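Local atomic coordinates of ribokinase (Cryptococcus neoformans var. grubii serotype A, PDB entry 6CW5), a protein that probably phosphorylates D-ribose at O-5 using ATP in a magnesium-dependent reaction, yielding D-ribose 5-phosphate for nucleotide synthesis or the pentose phosphate pathway. Residues N22-F27 / G102-Q107. Numbering follows the deposited sequence.
Sequences NIDEFF and GRAVIQ
Residues 22-27 and 102-107 run as neighbouring parallel strands, their N-to-C directions 21° apart, and five backbone hydrogen bonds alternate from the Ile23 N to Gly102 O bond through to the last, Phe27 N to Ile106 O at 2.8 Å. Each of Ile23 and Glu25 gives its N-H and takes one at its carbonyl, as parallel pairing requires.

On the face bearing Ile23, Glu25 and Arg103, Glu25 OE1 meets Arg103 NH2 at 2.7 Å in a salt bridge. The N-H points almost straight at the oxygen (167°) from the syn side of the carboxylate, while the carboxylate and guanidinium planes stand 62° apart. Arg103 reaches this position by a bend at chi3, and its NE donates to water 1, which in turn donates to Ile23 O at 2.9 Å. That carbonyl oxygen also accepts a hydrogen bond from Ala104 N, so two donors grip it. Farther along the same face, Val105 CG1 packs obliquely on Phe27 CE2 at 3.9 Å.

The other face is apolar at one end and polar at the other. Ile106 lies alongside Phe26 and sets CD1 over the ring face, 3.9 Å from the centroid, in a CH-pi contact. Ala104 CB abuts Asp24 OD1 at 3.4 Å, and strand 115-119 packs Ile116 against both Ala104 and Ile106. Asp24 OD2 and Asn22 ND2 each hydrogen-bond a glycerol molecule, probably from the crystallisation liquor; these two residues, with Ile23, are predicted to bind substrate.

Strands 43-49 and 115-119 flank the pair antiparallel, beside 22-27 and 102-107 respectively, making a four-stranded mixed sheet separate from the large nine-stranded one. This small sheet corresponds to the lid of PfkB-family sugar kinases, and the Asn22-Asp24 end of the pair brings it to the predicted substrate pocket.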
loop_
_atom_site.group_PDB
_atom_site.type_symbol
_atom_site.label_atom_id
_atom_site.label_comp_id
_atom_site.label_asym_id
_atom_site.label_seq_id
_atom_site.Cartn_x
_atom_site.Cartn_y
_atom_site.Cartn_z
ATOM N N ASN A 22 -13.288 -2.582 14.072
ATOM C CA ASN A 22 -13.879 -1.364 14.608
ATOM C C ASN A 22 -14.548 -1.655 15.935
ATOM O O ASN A 22 -15.110 -2.734 16.151
ATOM C CB ASN A 22 -14.961 -0.777 13.693
ATOM C CG ASN A 22 -14.402 -0.228 12.398
ATOM O OD1 ASN A 22 -13.263 0.212 12.332
ATOM N ND2 ASN A 22 -15.225 -0.212 11.389
ATOM N N ILE A 23 -14.496 -0.669 16.813
ATOM C CA ILE A 23 -15.439 -0.604 17.927
ATOM C C ILE A 23 -16.614 0.214 17.411
ATOM O O ILE A 23 -16.451 1.391 17.092
ATOM C CB ILE A 23 -14.804 0.012 19.173
ATOM C CG1 ILE A 23 -13.655 -0.889 19.630
ATOM C CG2 ILE A 23 -15.862 0.179 20.277
ATOM C CD1 ILE A 23 -12.836 -0.315 20.792
ATOM N N ASP A 24 -17.789 -0.419 17.298
ATOM C CA ASP A 24 -18.987 0.233 16.795
ATOM C C ASP A 24 -19.686 0.913 17.957
ATOM O O ASP A 24 -19.947 0.280 18.978
ATOM C CB ASP A 24 -19.952 -0.775 16.169
ATOM C CG ASP A 24 -19.453 -1.328 14.825
ATOM O OD1 ASP A 24 -18.402 -0.872 14.331
ATOM O OD2 ASP A 24 -20.151 -2.203 14.282
ATOM N N GLU A 25 -20.026 2.182 17.785
ATOM C CA GLU A 25 -20.825 2.895 18.770
ATOM C C GLU A 25 -22.154 3.227 18.117
ATOM O O GLU A 25 -22.200 4.044 17.188
ATOM C CB GLU A 25 -20.099 4.143 19.226
ATOM C CG GLU A 25 -18.903 3.830 20.087
ATOM C CD GLU A 25 -18.253 5.094 20.592
ATOM O OE1 GLU A 25 -17.711 5.837 19.765
ATOM O OE2 GLU A 25 -18.322 5.354 21.813
ATOM N N PHE A 26 -23.222 2.568 18.581
ATOM C CA PHE A 26 -24.571 2.822 18.086
ATOM C C PHE A 26 -25.228 3.881 18.965
ATOM O O PHE A 26 -25.574 3.601 20.112
ATOM C CB PHE A 26 -25.417 1.558 18.109
ATOM C CG PHE A 26 -24.950 0.512 17.148
ATOM C CD1 PHE A 26 -25.481 0.453 15.867
ATOM C CD2 PHE A 26 -23.976 -0.406 17.522
ATOM C CE1 PHE A 26 -25.043 -0.511 14.967
ATOM C CE2 PHE A 26 -23.531 -1.380 16.622
ATOM C CZ PHE A 26 -24.066 -1.427 15.351
ATOM N N PHE A 27 -25.450 5.062 18.392
ATOM C CA PHE A 27 -26.193 6.142 19.032
ATOM C C PHE A 27 -27.645 6.088 18.561
ATOM O O PHE A 27 -27.937 6.336 17.384
ATOM C CB PHE A 27 -25.545 7.476 18.685
ATOM C CG PHE A 27 -24.222 7.689 19.339
ATOM C CD1 PHE A 27 -24.137 8.333 20.563
ATOM C CD2 PHE A 27 -23.050 7.271 18.721
ATOM C CE1 PHE A 27 -22.885 8.526 21.178
ATOM C CE2 PHE A 27 -21.812 7.460 19.312
ATOM C CZ PHE A 27 -21.712 8.093 20.537
ATOM N N GLY A 102 -9.823 1.372 15.527
ATOM C CA GLY A 102 -10.727 2.115 14.679
ATOM C C GLY A 102 -12.141 2.087 15.222
ATOM O O GLY A 102 -12.544 1.193 15.979
ATOM N N ARG A 103 -12.902 3.111 14.847
ATOM C CA ARG A 103 -14.235 3.310 15.397
ATOM C C ARG A 103 -15.229 3.536 14.274
ATOM O O ARG A 103 -14.896 4.153 13.251
ATOM C CB ARG A 103 -14.251 4.504 16.357
ATOM C CG ARG A 103 -13.339 4.295 17.566
ATOM C CD ARG A 103 -13.113 5.577 18.277
ATOM N NE ARG A 103 -14.384 6.104 18.753
ATOM C CZ ARG A 103 -14.533 7.327 19.225
ATOM N NH1 ARG A 103 -13.480 8.135 19.297
ATOM N NH2 ARG A 103 -15.729 7.735 19.629
ATOM N N ALA A 104 -16.439 3.002 14.443
ATOM C CA ALA A 104 -17.564 3.391 13.594
ATOM C C ALA A 104 -18.562 4.108 14.473
ATOM O O ALA A 104 -19.074 3.522 15.429
ATOM C CB ALA A 104 -18.231 2.198 12.908
ATOM N N VAL A 105 -18.835 5.370 14.167
ATOM C CA VAL A 105 -19.838 6.113 14.915
ATOM C C VAL A 105 -21.130 5.976 14.126
ATOM O O VAL A 105 -21.247 6.539 13.035
ATOM C CB VAL A 105 -19.438 7.580 15.107
ATOM C CG1 VAL A 105 -20.552 8.361 15.777
ATOM C CG2 VAL A 105 -18.177 7.655 15.941
ATOM N N ILE A 106 -22.089 5.214 14.661
ATOM C CA ILE A 106 -23.291 4.818 13.924
ATOM C C ILE A 106 -24.490 5.538 14.509
ATOM O O ILE A 106 -24.805 5.391 15.697
ATOM C CB ILE A 106 -23.500 3.297 13.951
ATOM C CG1 ILE A 106 -22.199 2.600 13.498
ATOM C CG2 ILE A 106 -24.706 2.913 13.071
ATOM C CD1 ILE A 106 -22.282 1.092 13.397
ATOM N N GLN A 107 -25.154 6.330 13.680
ATOM C CA GLN A 107 -26.429 6.916 14.051
ATOM C C GLN A 107 -27.491 5.894 13.679
ATOM O O GLN A 107 -27.663 5.580 12.500
ATOM C CB GLN A 107 -26.663 8.241 13.330
ATOM C CG GLN A 107 -25.701 9.351 13.687
ATOM C CD GLN A 107 -25.953 10.574 12.832
ATOM O OE1 GLN A 107 -26.950 11.277 13.007
ATOM N NE2 GLN A 107 -25.053 10.825 11.893
HETATM O O HOH W 1 -15.900 3.274 19.182
#